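Local coordinates for protein arabinan endo-1,5-alpha-l-arabinosidase A (Cellvibrio cellulosa, PDB 1GYD) that hydrolyses alpha-1,5-linked arabinofuranosyl bonds in linear arabinan, a plant cell-wall polysaccharide, releasing almost exclusively arabinotriose, at residues His5-Thr10 / Gln284-Leu289; Gly83-Ala88 / Ile113-Gln118; Tyr201-Trp206 / Gly297-Asp302; Asn251-Gly256 / Glu305-Ile310. All blocks are in the same frame, centred on the assembly; numbering follows the deposited sequence.

In the fold
Contacts 1 and 3 join neighbouring blades of this five-bladed propeller, and contact 2 lies within one. Contact 1 links the first and last blades about 10 Å from the centre of the chain and includes D6, probably the proton acceptor. Contact 3, fourth blade to fifth, lies about 15 Å from contact 1 between centres and touches it where L289 packs on V301 and D302. Contact 4 folds helix 305-308, which follows the fifth blade, back onto the start of strand 254-265 and meets contact 1 through K287, whose NZ reaches the carbonyls of L306 and Y309. Contact 2 stands about 26 Å from contact 1 between centres, yet its G83 and K84 probably bind substrate.

Contact 1: residues His5-Thr10 / Gln284-Leu289; sequences HDPVMT and QKLKIL
H5 turns the edge of its imidazole toward Q284, with CD2 3.7 Å from Q284 CB, which lies near the ring plane. Q284 wraps round this carbon because its CG is tucked between the backbone N and the carbonyl carbon (chi1 56°) and the chain bends again at chi2. The two side chains cross at about a right angle, with ring and amide planes 62° apart. Both imidazole nitrogens have partners: NE2 pairs with the hydroxyl of Y276, while ND1 of H5 donates to OD2 of D6 at 2.9 Å, reaching it from above the carboxylate plane. D6, probably the proton acceptor of the hydrolysis, makes no contact with Q284-L289; T21 OG1 is a second partner of its OD2, so the carboxylate is positioned from its own side of the junction. Q284 is probably a substrate ligand, which places this end of the contact at the active site. The fold is a five-bladed beta-propeller, and H5-T10 leads into the strand 8-12 of the first blade while Q284-L289 belongs to the last. No hydrogen bond links the segments, which run only 25° apart in direction. P7 follows, its CB 4.2 Å from CD1 of L286, and its ring lies near H259, a probable calcium ligand. M9 completes the seam: its chain stays extended at chi2, then bends at chi3 and brings CE within 3.5 Å of I288 CD1, a tight carbon contact. The same methyl is 4.3 Å from CD1 of L286, while V272 and W265 of the last blade also touch the M9 side chain.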
loop_
_atom_site.group_PDB
_atom_site.type_symbol
_atom_site.label_atom_id
_atom_site.label_comp_id
_atom_site.label_asym_id
_atom_site.label_seq_id
_atom_site.Cartn_x
_atom_site.Cartn_y
_atom_site.Cartn_z
ATOM N N HIS A 5 -7.862 -4.000 6.122
ATOM C CA HIS A 5 -6.977 -2.834 6.290
ATOM C C HIS A 5 -5.897 -2.883 5.210
ATOM O O HIS A 5 -5.326 -3.934 4.968
ATOM C CB HIS A 5 -6.340 -2.877 7.683
ATOM C CG HIS A 5 -6.195 -1.539 8.359
ATOM N ND1 HIS A 5 -4.962 -0.984 8.642
ATOM C CD2 HIS A 5 -7.118 -0.682 8.866
ATOM C CE1 HIS A 5 -5.133 0.163 9.278
ATOM N NE2 HIS A 5 -6.431 0.371 9.425
ATOM N N ASP A 6 -5.621 -1.755 4.559
ATOM C CA ASP A 6 -4.500 -1.659 3.629
ATOM C C ASP A 6 -4.657 -2.622 2.434
ATOM O O ASP A 6 -3.779 -3.431 2.135
ATOM C CB ASP A 6 -3.174 -1.878 4.380
ATOM C CG ASP A 6 -3.161 -1.197 5.757
ATOM O OD1 ASP A 6 -3.444 0.024 5.840
ATOM O OD2 ASP A 6 -2.920 -1.814 6.817
ATOM N N PRO A 7 -5.790 -2.521 1.741
ATOM C CA PRO A 7 -6.166 -3.521 0.753
ATOM C C PRO A 7 -5.468 -3.388 -0.589
ATOM O O PRO A 7 -5.465 -2.316 -1.173
ATOM C CB PRO A 7 -7.654 -3.263 0.584
ATOM C CG PRO A 7 -7.779 -1.761 0.815
ATOM C CD PRO A 7 -6.813 -1.473 1.891
ATOM N N VAL A 8 -4.908 -4.481 -1.085
ATOM C CA VAL A 8 -4.517 -4.563 -2.485
ATOM C C VAL A 8 -5.333 -5.618 -3.229
ATOM O O VAL A 8 -5.992 -6.434 -2.610
ATOM C CB VAL A 8 -2.992 -4.791 -2.656
ATOM C CG1 VAL A 8 -2.236 -3.513 -2.238
ATOM C CG2 VAL A 8 -2.509 -6.009 -1.891
ATOM N N MET A 9 -5.294 -5.568 -4.564
ATOM C CA MET A 9 -6.047 -6.493 -5.417
ATOM C C MET A 9 -5.334 -6.883 -6.723
ATOM O O MET A 9 -4.578 -6.082 -7.320
ATOM C CB MET A 9 -7.395 -5.872 -5.793
ATOM C CG MET A 9 -8.496 -6.125 -4.821
ATOM S SD MET A 9 -10.040 -5.461 -5.437
ATOM C CE MET A 9 -10.277 -4.263 -4.351
ATOM N N THR A 10 -5.591 -8.111 -7.168
ATOM C CA THR A 10 -5.223 -8.542 -8.510
ATOM C C THR A 10 -6.237 -9.547 -9.131
ATOM O O THR A 10 -7.193 -9.959 -8.486
ATOM C CB THR A 10 -3.767 -9.059 -8.543
ATOM O OG1 THR A 10 -3.212 -8.822 -9.846
ATOM C CG2 THR A 10 -3.660 -10.565 -8.377
ATOM N N GLN A 284 -12.735 -0.660 10.205
ATOM C CA GLN A 284 -12.308 -0.607 8.809
ATOM C C GLN A 284 -13.153 -1.482 7.877
ATOM O O GLN A 284 -13.464 -2.639 8.207
ATOM C CB GLN A 284 -10.824 -0.998 8.696
ATOM C CG GLN A 284 -10.455 -2.367 9.280
ATOM C CD GLN A 284 -10.024 -2.314 10.756
ATOM O OE1 GLN A 284 -10.427 -1.413 11.506
ATOM N NE2 GLN A 284 -9.208 -3.283 11.163
ATOM N N LYS A 285 -13.524 -0.905 6.728
ATOM C CA LYS A 285 -14.296 -1.583 5.686
ATOM C C LYS A 285 -13.717 -1.336 4.298
ATOM O O LYS A 285 -13.317 -0.235 3.981
ATOM C CB LYS A 285 -15.750 -1.087 5.652
ATOM C CG LYS A 285 -16.496 -1.149 6.953
ATOM C CD LYS A 285 -16.637 -2.591 7.477
ATOM C CE LYS A 285 -17.418 -2.611 8.773
ATOM N NZ LYS A 285 -18.709 -1.950 8.558
ATOM N N LEU A 286 -13.713 -2.371 3.469
ATOM C CA LEU A 286 -13.379 -2.246 2.054
ATOM C C LEU A 286 -14.277 -1.237 1.335
ATOM O O LEU A 286 -15.501 -1.249 1.470
ATOM C CB LEU A 286 -13.527 -3.591 1.358
ATOM C CG LEU A 286 -13.199 -3.647 -0.124
ATOM C CD1 LEU A 286 -11.744 -3.215 -0.396
ATOM C CD2 LEU A 286 -13.459 -5.048 -0.647
ATOM N N LYS A 287 -13.653 -0.352 0.575
ATOM C CA LYS A 287 -14.379 0.542 -0.308
ATOM C C LYS A 287 -13.661 0.581 -1.643
ATOM O O LYS A 287 -12.445 0.772 -1.693
ATOM C CB LYS A 287 -14.476 1.944 0.289
ATOM C CG LYS A 287 -15.210 2.004 1.619
ATOM C CD LYS A 287 -16.692 1.711 1.446
ATOM C CE LYS A 287 -17.350 1.381 2.747
ATOM N NZ LYS A 287 -18.817 1.107 2.597
ATOM N N ILE A 288 -14.414 0.351 -2.711
ATOM C CA ILE A 288 -13.917 0.478 -4.071
ATOM C C ILE A 288 -14.668 1.644 -4.712
ATOM O O ILE A 288 -15.892 1.644 -4.739
ATOM C CB ILE A 288 -14.129 -0.839 -4.848
ATOM C CG1 ILE A 288 -13.279 -1.952 -4.238
ATOM C CG2 ILE A 288 -13.736 -0.679 -6.294
ATOM C CD1 ILE A 288 -13.589 -3.327 -4.782
ATOM N N LEU A 289 -13.929 2.638 -5.205
ATOM C CA LEU A 289 -14.521 3.830 -5.800
ATOM C C LEU A 289 -14.120 3.934 -7.257
ATOM O O LEU A 289 -12.985 3.611 -7.612
ATOM C CB LEU A 289 -14.070 5.077 -5.047
ATOM C CG LEU A 289 -14.483 5.150 -3.564
ATOM C CD1 LEU A 289 -13.549 4.345 -2.709
ATOM C CD2 LEU A 289 -14.479 6.593 -3.068
#

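Contact 2: residues Gly83-Ala88 / Ile113-Gln118; sequences GKNTSA and IESVPQ
N85 and P117 slide past one another in opposite directions, and the amide oxygen of N85, OD1, lies over one face of the proline ring, 3.5 Å from P117 CA. T86 crosses the same ring obliquely from its neighbouring position, its methyl CG2 3.6 Å from P117 CG; T86 is itself the centre of an inverse gamma turn. The other amide branch of N85 looks to polar partners: ND2 donates to W122 O and to a water that also accepts from the backbone N of Q118. Beyond the turn the chains become antiparallel neighbours within the second propeller blade. S87 and S115 form a hydrogen-bonded pair with side chains on one face, and S115 N reaches S87 O at 2.8 Å. On the other face A88 and E114, a non-hydrogen-bonded pair, bring their CB atoms to 3.8 Å, beside V53 of the short helix 50-53. The S115 hydroxyl, held between its backbone N and carbonyl carbon (chi1 57°), donates to N85 O at 2.6 Å from above the carbonyl plane. S87 OG instead bonds to N123, probably a substrate ligand, and to S80. With S115 OG paired also with A124 N, one buried hydroxyl has partners both in the chain leading into strand 87-94 and in the chain next to N123.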
loop_
_atom_site.group_PDB
_atom_site.type_symbol
_atom_site.label_atom_id
_atom_site.label_comp_id
_atom_site.label_asym_id
_atom_site.label_seq_id
_atom_site.Cartn_x
_atom_site.Cartn_y
_atom_site.Cartn_z
ATOM N N GLY A 83 4.967 1.839 16.449
ATOM C CA GLY A 83 5.677 3.005 16.932
ATOM C C GLY A 83 7.177 2.952 16.744
ATOM O O GLY A 83 7.873 3.833 17.226
ATOM N N LYS A 84 7.657 1.950 16.002
ATOM C CA LYS A 84 9.079 1.712 15.801
ATOM C C LYS A 84 9.419 1.510 14.337
ATOM O O LYS A 84 8.546 1.204 13.506
ATOM C CB LYS A 84 9.523 0.456 16.556
ATOM C CG LYS A 84 9.440 0.559 18.064
ATOM C CD LYS A 84 10.032 -0.689 18.719
ATOM C CE LYS A 84 9.465 -0.948 20.118
ATOM N NZ LYS A 84 9.722 0.196 21.028
ATOM N N ASN A 85 10.713 1.650 14.023
ATOM C CA ASN A 85 11.209 1.376 12.672
ATOM C C ASN A 85 12.143 0.155 12.634
ATOM O O ASN A 85 12.990 0.004 11.759
ATOM C CB ASN A 85 11.760 2.655 11.969
ATOM C CG ASN A 85 13.168 3.081 12.469
ATOM O OD1 ASN A 85 13.490 2.949 13.640
ATOM N ND2 ASN A 85 13.979 3.627 11.566
ATOM N N THR A 86 11.891 -0.782 13.541
ATOM C CA THR A 86 12.441 -2.115 13.402
ATOM C C THR A 86 11.507 -2.857 12.460
ATOM O O THR A 86 10.556 -3.505 12.886
ATOM C CB THR A 86 12.496 -2.823 14.755
ATOM O OG1 THR A 86 11.178 -2.836 15.333
ATOM C CG2 THR A 86 13.389 -2.056 15.728
ATOM N N SER A 87 11.773 -2.742 11.170
ATOM C CA SER A 87 10.820 -3.166 10.169
ATOM C C SER A 87 11.564 -3.758 8.990
ATOM O O SER A 87 12.733 -3.441 8.757
ATOM C CB SER A 87 9.971 -1.970 9.722
ATOM O OG SER A 87 9.320 -1.327 10.815
ATOM N N ALA A 88 10.897 -4.645 8.263
ATOM C CA ALA A 88 11.391 -5.096 6.966
ATOM C C ALA A 88 10.252 -5.452 6.018
ATOM O O ALA A 88 9.134 -5.744 6.416
ATOM C CB ALA A 88 12.340 -6.279 7.142
ATOM N N ILE A 113 14.137 -5.339 1.945
ATOM C CA ILE A 113 14.807 -4.256 2.618
ATOM C C ILE A 113 14.341 -4.119 4.070
ATOM O O ILE A 113 13.207 -4.417 4.391
ATOM C CB ILE A 113 14.642 -2.933 1.810
ATOM C CG1 ILE A 113 15.504 -1.880 2.448
ATOM C CG2 ILE A 113 13.190 -2.472 1.741
ATOM C CD1 ILE A 113 15.632 -0.731 1.652
ATOM N N GLU A 114 15.257 -3.696 4.933
ATOM C CA GLU A 114 15.040 -3.607 6.369
ATOM C C GLU A 114 15.522 -2.262 6.894
ATOM O O GLU A 114 16.622 -1.784 6.514
ATOM C CB GLU A 114 15.817 -4.718 7.068
ATOM C CG GLU A 114 16.044 -4.548 8.570
ATOM C CD GLU A 114 16.523 -5.847 9.200
ATOM O OE1 GLU A 114 17.058 -6.700 8.447
ATOM O OE2 GLU A 114 16.382 -6.012 10.427
ATOM N N SER A 115 14.712 -1.655 7.762
ATOM C CA SER A 115 15.118 -0.444 8.433
ATOM C C SER A 115 15.656 -0.753 9.809
ATOM O O SER A 115 15.130 -1.615 10.521
ATOM C CB SER A 115 13.989 0.581 8.494
ATOM O OG SER A 115 12.847 0.086 9.128
ATOM N N VAL A 116 16.692 0.002 10.200
ATOM C CA VAL A 116 17.321 -0.151 11.509
ATOM C C VAL A 116 17.370 1.191 12.251
ATOM O O VAL A 116 17.896 2.181 11.719
ATOM C CB VAL A 116 18.745 -0.696 11.373
ATOM C CG1 VAL A 116 19.440 -0.736 12.729
ATOM C CG2 VAL A 116 18.732 -2.117 10.744
ATOM N N PRO A 117 16.872 1.220 13.475
ATOM C CA PRO A 117 16.865 2.463 14.255
ATOM C C PRO A 117 18.282 3.062 14.423
ATOM O O PRO A 117 19.236 2.309 14.706
ATOM C CB PRO A 117 16.319 2.028 15.641
ATOM C CG PRO A 117 15.660 0.689 15.410
ATOM C CD PRO A 117 16.337 0.061 14.234
ATOM N N GLN A 118 18.368 4.389 14.284
ATOM C CA GLN A 118 19.574 5.218 14.411
ATOM C C GLN A 118 20.447 5.140 13.165
ATOM O O GLN A 118 21.288 6.020 12.947
ATOM C CB GLN A 118 20.396 4.920 15.682
ATOM C CG GLN A 118 19.641 5.024 17.012
ATOM C CD GLN A 118 19.362 6.459 17.447
ATOM O OE1 GLN A 118 20.180 7.339 17.214
ATOM N NE2 GLN A 118 18.201 6.695 18.069
HETATM O O HOH W 1 16.106 5.610 12.842
#

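Contact 3: residues Tyr201-Trp206 / Gly297-Asp302; sequences YLFASW and GWPQVD
Y201 and W298, the nearest pair of residues along the two backbones, keep their CA atoms 8.7 Å apart, well beyond the spacing of paired strands. No backbone-to-backbone hydrogen bond joins the segments, which diverge toward W206 and D302; side chains must bridge the gap. The phenol of Y201 does so, its CG lying anti to the carbonyl carbon and beside the backbone N (chi1 -71°). Its OH donates to G297 O across a very short 2.5 Å, and the acceptor lies close to the ring plane, so the bond prolongs the flat phenol. The G297 carbonyl has a further, weak partner in R223 NH1. G297 itself has positive phi (80°), in the loop that leads through W298 into strand 299-300. In the five-bladed propeller these are parts of adjacent blades: strand 199-206 belongs to the fourth, and 299-300 is the outermost strand of the fifth. The interface is otherwise apolar. P299 points toward Y201-W206, and its CD sits 3.8 Å from Y201 CE2 as the two side chains cross at a slant. Two residues along the strand, F203 reaches the same proline more loosely, with CE2 4.3 Å from P299 CG. W298 leaves its backbone in the opposite sense, but its indole swings back until CE3 stands at the edge of the Y201 ring, 4.4 Å from CE2. R223 also touches the side chains of Y201 and W298, while W293 of the fifth blade meets the Y201 ring with planes at about 60°.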
loop_
_atom_site.group_PDB
_atom_site.type_symbol
_atom_site.label_atom_id
_atom_site.label_comp_id
_atom_site.label_asym_id
_atom_site.label_seq_id
_atom_site.Cartn_x
_atom_site.Cartn_y
_atom_site.Cartn_z
ATOM N N TYR A 201 1.172 8.844 -11.140
ATOM C CA TYR A 201 0.418 9.484 -10.061
ATOM C C TYR A 201 0.786 8.809 -8.772
ATOM O O TYR A 201 0.647 7.609 -8.669
ATOM C CB TYR A 201 -1.093 9.356 -10.310
ATOM C CG TYR A 201 -1.524 10.225 -11.455
ATOM C CD1 TYR A 201 -1.407 9.778 -12.755
ATOM C CD2 TYR A 201 -1.972 11.528 -11.243
ATOM C CE1 TYR A 201 -1.758 10.581 -13.819
ATOM C CE2 TYR A 201 -2.345 12.329 -12.292
ATOM C CZ TYR A 201 -2.229 11.848 -13.586
ATOM O OH TYR A 201 -2.568 12.619 -14.660
ATOM N N LEU A 202 1.312 9.592 -7.829
ATOM C CA LEU A 202 1.636 9.151 -6.498
ATOM C C LEU A 202 0.522 9.510 -5.545
ATOM O O LEU A 202 0.269 10.687 -5.282
ATOM C CB LEU A 202 2.934 9.771 -5.981
ATOM C CG LEU A 202 3.348 9.359 -4.553
ATOM C CD1 LEU A 202 3.571 7.883 -4.433
ATOM C CD2 LEU A 202 4.617 10.106 -4.138
ATOM N N PHE A 203 -0.127 8.466 -5.031
ATOM C CA PHE A 203 -1.057 8.601 -3.916
ATOM C C PHE A 203 -0.299 8.366 -2.627
ATOM O O PHE A 203 0.538 7.451 -2.541
ATOM C CB PHE A 203 -2.207 7.582 -4.001
ATOM C CG PHE A 203 -2.959 7.617 -5.288
ATOM C CD1 PHE A 203 -2.563 6.835 -6.352
ATOM C CD2 PHE A 203 -4.059 8.433 -5.435
ATOM C CE1 PHE A 203 -3.242 6.873 -7.554
ATOM C CE2 PHE A 203 -4.732 8.494 -6.623
ATOM C CZ PHE A 203 -4.323 7.707 -7.694
ATOM N N ALA A 204 -0.600 9.176 -1.618
ATOM C CA ALA A 204 -0.152 8.895 -0.261
ATOM C C ALA A 204 -1.246 9.184 0.744
ATOM O O ALA A 204 -2.195 9.892 0.437
ATOM C CB ALA A 204 1.112 9.729 0.054
ATOM N N SER A 205 -1.109 8.610 1.940
ATOM C CA SER A 205 -2.024 8.830 3.070
ATOM C C SER A 205 -1.414 9.763 4.092
ATOM O O SER A 205 -0.288 9.545 4.540
ATOM C CB SER A 205 -2.340 7.525 3.767
ATOM O OG SER A 205 -3.032 6.665 2.905
ATOM N N TRP A 206 -2.148 10.814 4.447
ATOM C CA TRP A 206 -1.699 11.814 5.402
ATOM C C TRP A 206 -2.539 11.667 6.649
ATOM O O TRP A 206 -3.698 11.252 6.568
ATOM C CB TRP A 206 -1.950 13.219 4.884
ATOM C CG TRP A 206 -0.919 13.834 4.004
ATOM C CD1 TRP A 206 0.203 13.245 3.496
ATOM C CD2 TRP A 206 -0.898 15.199 3.545
ATOM N NE1 TRP A 206 0.914 14.146 2.734
ATOM C CE2 TRP A 206 0.266 15.356 2.743
ATOM C CE3 TRP A 206 -1.754 16.300 3.710
ATOM C CZ2 TRP A 206 0.593 16.555 2.120
ATOM C CZ3 TRP A 206 -1.422 17.509 3.093
ATOM C CH2 TRP A 206 -0.245 17.624 2.313
ATOM N N GLY A 297 -6.048 16.503 -16.253
ATOM C CA GLY A 297 -5.218 15.360 -15.920
ATOM C C GLY A 297 -5.082 14.995 -14.440
ATOM O O GLY A 297 -4.017 14.534 -14.024
ATOM N N TRP A 298 -6.123 15.223 -13.645
ATOM C CA TRP A 298 -6.082 14.931 -12.208
ATOM C C TRP A 298 -7.201 13.950 -11.845
ATOM O O TRP A 298 -8.320 14.073 -12.320
ATOM C CB TRP A 298 -6.223 16.207 -11.354
ATOM C CG TRP A 298 -5.049 17.110 -11.448
ATOM C CD1 TRP A 298 -4.964 18.268 -12.179
ATOM C CD2 TRP A 298 -3.765 16.938 -10.830
ATOM N NE1 TRP A 298 -3.716 18.821 -12.046
ATOM C CE2 TRP A 298 -2.953 18.026 -11.240
ATOM C CE3 TRP A 298 -3.210 15.973 -9.992
ATOM C CZ2 TRP A 298 -1.635 18.182 -10.830
ATOM C CZ3 TRP A 298 -1.883 16.138 -9.570
ATOM C CH2 TRP A 298 -1.118 17.226 -10.004
ATOM N N PRO A 299 -6.909 12.988 -10.984
ATOM C CA PRO A 299 -7.936 12.051 -10.552
ATOM C C PRO A 299 -9.028 12.718 -9.709
ATOM O O PRO A 299 -8.836 13.779 -9.087
ATOM C CB PRO A 299 -7.154 11.011 -9.767
ATOM C CG PRO A 299 -5.929 11.714 -9.279
ATOM C CD PRO A 299 -5.616 12.731 -10.331
ATOM N N GLN A 300 -10.202 12.088 -9.746
ATOM C CA GLN A 300 -11.387 12.558 -9.033
ATOM C C GLN A 300 -12.207 11.347 -8.633
ATOM O O GLN A 300 -12.335 10.395 -9.413
ATOM C CB GLN A 300 -12.253 13.441 -9.936
ATOM C CG GLN A 300 -12.010 14.960 -9.825
ATOM C CD GLN A 300 -12.970 15.767 -10.731
ATOM O OE1 GLN A 300 -12.847 16.999 -10.845
ATOM N NE2 GLN A 300 -13.927 15.070 -11.373
ATOM N N VAL A 301 -12.763 11.387 -7.427
ATOM C CA VAL A 301 -13.676 10.340 -6.937
ATOM C C VAL A 301 -14.897 10.962 -6.268
ATOM O O VAL A 301 -14.822 12.060 -5.721
ATOM C CB VAL A 301 -12.976 9.365 -5.932
ATOM C CG1 VAL A 301 -11.885 8.557 -6.619
ATOM C CG2 VAL A 301 -12.383 10.106 -4.721
ATOM N N ASP A 302 -16.018 10.246 -6.310
ATOM C CA ASP A 302 -17.238 10.665 -5.630
ATOM C C ASP A 302 -17.318 10.027 -4.252
ATOM O O ASP A 302 -17.452 8.805 -4.153
ATOM C CB ASP A 302 -18.446 10.219 -6.450
ATOM C CG ASP A 302 -19.766 10.750 -5.911
ATOM O OD1 ASP A 302 -19.796 11.449 -4.873
ATOM O OD2 ASP A 302 -20.837 10.516 -6.496
#

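Contact 4: residues Asn251-Gly256 / Glu305-Ile310; sequences NKRWVG and ELDSYI
W254 and D307 join the start of strand 254-265, in the fifth propeller blade, to the short helix 305-308 that follows the blade's outermost strand. W254 NE1 donates to D307 OD1 at 2.9 Å, nearly straight at 167° and in the indole plane, though the oxygen is approached from above its carboxylate. R253 adds a salt bridge to the same group: NH1 gives a straight bond to OD2 (3.0 Å, on the syn side but tilted out of the carboxylate plane) and a weak, bent one to OD1. The carboxylate is thus gripped at both oxygens, an environment that would probably stabilise its negative charge. N251 fixes the donors' backbone through an Asx turn. Its OD1 accepts from R253 N on a lone pair in the carbonyl plane, at 2.9 Å, and from W254 N above that plane, at 3.0 Å. L306 contributes the apolar part, its CB lying over one face of the five-membered ring, 3.8 Å from the centroid, in a CH-pi contact. L306 O is satisfied by K287 NZ of strand 283-293. The same oxygen comes close to the indole carbon CZ2 of W254, 3.1 Å away, with no hydrogen bond between them.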
loop_
_atom_site.group_PDB
_atom_site.type_symbol
_atom_site.label_atom_id
_atom_site.label_comp_id
_atom_site.label_asym_id
_atom_site.label_seq_id
_atom_site.Cartn_x
_atom_site.Cartn_y
_atom_site.Cartn_z
ATOM N N ASN A 251 -15.934 11.964 6.441
ATOM C CA ASN A 251 -17.079 12.779 6.876
ATOM C C ASN A 251 -17.620 12.235 8.226
ATOM O O ASN A 251 -16.926 11.467 8.880
ATOM C CB ASN A 251 -18.157 12.810 5.772
ATOM C CG ASN A 251 -18.560 11.415 5.289
ATOM O OD1 ASN A 251 -18.876 10.541 6.088
ATOM N ND2 ASN A 251 -18.573 11.217 3.983
ATOM N N LYS A 252 -18.835 12.609 8.642
ATOM C CA LYS A 252 -19.401 12.134 9.919
ATOM C C LYS A 252 -19.574 10.619 9.969
ATOM O O LYS A 252 -19.592 10.013 11.048
ATOM C CB LYS A 252 -20.802 12.711 10.165
ATOM C CG LYS A 252 -20.929 14.220 10.252
ATOM C CD LYS A 252 -22.414 14.587 10.338
ATOM C CE LYS A 252 -22.671 16.086 10.370
ATOM N NZ LYS A 252 -24.106 16.353 10.662
ATOM N N ARG A 253 -19.775 10.031 8.798
ATOM C CA ARG A 253 -20.109 8.620 8.678
ATOM C C ARG A 253 -18.854 7.755 8.499
ATOM O O ARG A 253 -18.831 6.604 8.950
ATOM C CB ARG A 253 -21.100 8.410 7.517
ATOM C CG ARG A 253 -22.576 8.153 7.946
ATOM C CD ARG A 253 -23.612 9.288 7.711
ATOM N NE ARG A 253 -23.269 10.256 6.662
ATOM C CZ ARG A 253 -23.071 9.963 5.377
ATOM N NH1 ARG A 253 -23.168 8.714 4.949
ATOM N NH2 ARG A 253 -22.754 10.924 4.511
ATOM N N TRP A 254 -17.828 8.316 7.853
ATOM C CA TRP A 254 -16.557 7.638 7.620
ATOM C C TRP A 254 -15.411 8.476 8.163
ATOM O O TRP A 254 -14.898 9.363 7.482
ATOM C CB TRP A 254 -16.342 7.380 6.127
ATOM C CG TRP A 254 -17.454 6.611 5.577
ATOM C CD1 TRP A 254 -18.531 7.105 4.913
ATOM C CD2 TRP A 254 -17.649 5.204 5.678
ATOM N NE1 TRP A 254 -19.391 6.086 4.581
ATOM C CE2 TRP A 254 -18.877 4.904 5.041
ATOM C CE3 TRP A 254 -16.913 4.159 6.237
ATOM C CZ2 TRP A 254 -19.387 3.602 4.945
ATOM C CZ3 TRP A 254 -17.420 2.855 6.148
ATOM C CH2 TRP A 254 -18.651 2.594 5.501
ATOM N N VAL A 255 -15.019 8.189 9.399
ATOM C CA VAL A 255 -14.025 8.994 10.089
ATOM C C VAL A 255 -12.647 8.395 9.812
ATOM O O VAL A 255 -12.250 7.368 10.407
ATOM C CB VAL A 255 -14.320 9.089 11.586
ATOM C CG1 VAL A 255 -13.268 9.931 12.285
ATOM C CG2 VAL A 255 -15.709 9.702 11.799
ATOM N N GLY A 256 -11.950 9.034 8.874
ATOM C CA GLY A 256 -10.635 8.601 8.460
ATOM C C GLY A 256 -10.709 7.487 7.436
ATOM O O GLY A 256 -11.564 6.606 7.531
ATOM N N GLU A 305 -19.735 7.283 -2.776
ATOM C CA GLU A 305 -19.460 5.854 -2.982
ATOM C C GLU A 305 -18.889 5.139 -1.751
ATOM O O GLU A 305 -18.839 3.913 -1.719
ATOM C CB GLU A 305 -18.549 5.631 -4.195
ATOM C CG GLU A 305 -19.307 5.743 -5.515
ATOM C CD GLU A 305 -18.415 5.703 -6.745
ATOM O OE1 GLU A 305 -17.227 5.355 -6.625
ATOM O OE2 GLU A 305 -18.911 6.026 -7.841
ATOM N N LEU A 306 -18.441 5.911 -0.764
ATOM C CA LEU A 306 -18.149 5.381 0.563
ATOM C C LEU A 306 -19.403 4.716 1.143
ATOM O O LEU A 306 -19.313 3.718 1.855
ATOM C CB LEU A 306 -17.644 6.494 1.495
ATOM C CG LEU A 306 -16.316 7.159 1.123
ATOM C CD1 LEU A 306 -16.092 8.429 1.962
ATOM C CD2 LEU A 306 -15.145 6.166 1.268
ATOM N N ASP A 307 -20.575 5.265 0.821
ATOM C CA ASP A 307 -21.870 4.663 1.216
ATOM C C ASP A 307 -22.421 3.636 0.223
ATOM O O ASP A 307 -22.868 2.584 0.630
ATOM C CB ASP A 307 -22.929 5.745 1.414
ATOM C CG ASP A 307 -22.491 6.824 2.376
ATOM O OD1 ASP A 307 -22.110 6.493 3.513
ATOM O OD2 ASP A 307 -22.497 8.033 2.091
ATOM N N SER A 308 -22.397 3.947 -1.071
ATOM C CA SER A 308 -23.031 3.098 -2.099
ATOM C C SER A 308 -22.273 1.789 -2.380
ATOM O O SER A 308 -22.885 0.790 -2.762
ATOM C CB SER A 308 -23.263 3.886 -3.404
ATOM O OG SER A 308 -22.071 4.056 -4.170
ATOM N N TYR A 309 -20.953 1.793 -2.197
ATOM C CA TYR A 309 -20.182 0.546 -2.223
ATOM C C TYR A 309 -20.376 -0.202 -0.905
ATOM O O TYR A 309 -19.987 0.268 0.166
ATOM C CB TYR A 309 -18.669 0.745 -2.476
ATOM C CG TYR A 309 -17.971 -0.610 -2.609
ATOM C CD1 TYR A 309 -17.936 -1.291 -3.838
ATOM C CD2 TYR A 309 -17.422 -1.252 -1.489
ATOM C CE1 TYR A 309 -17.325 -2.547 -3.956
ATOM C CE2 TYR A 309 -16.817 -2.498 -1.602
ATOM C CZ TYR A 309 -16.766 -3.142 -2.832
ATOM O OH TYR A 309 -16.170 -4.385 -2.937
ATOM N N ILE A 310 -20.988 -1.374 -1.006
ATOM C CA ILE A 310 -21.251 -2.222 0.138
ATOM C C ILE A 310 -20.820 -3.644 -0.215
ATOM O O ILE A 310 -21.546 -4.370 -0.897
ATOM C CB ILE A 310 -22.749 -2.166 0.505
ATOM C CG1 ILE A 310 -23.156 -0.728 0.869
ATOM C CG2 ILE A 310 -23.054 -3.113 1.665
ATOM C CD1 ILE A 310 -24.642 -0.524 0.975
#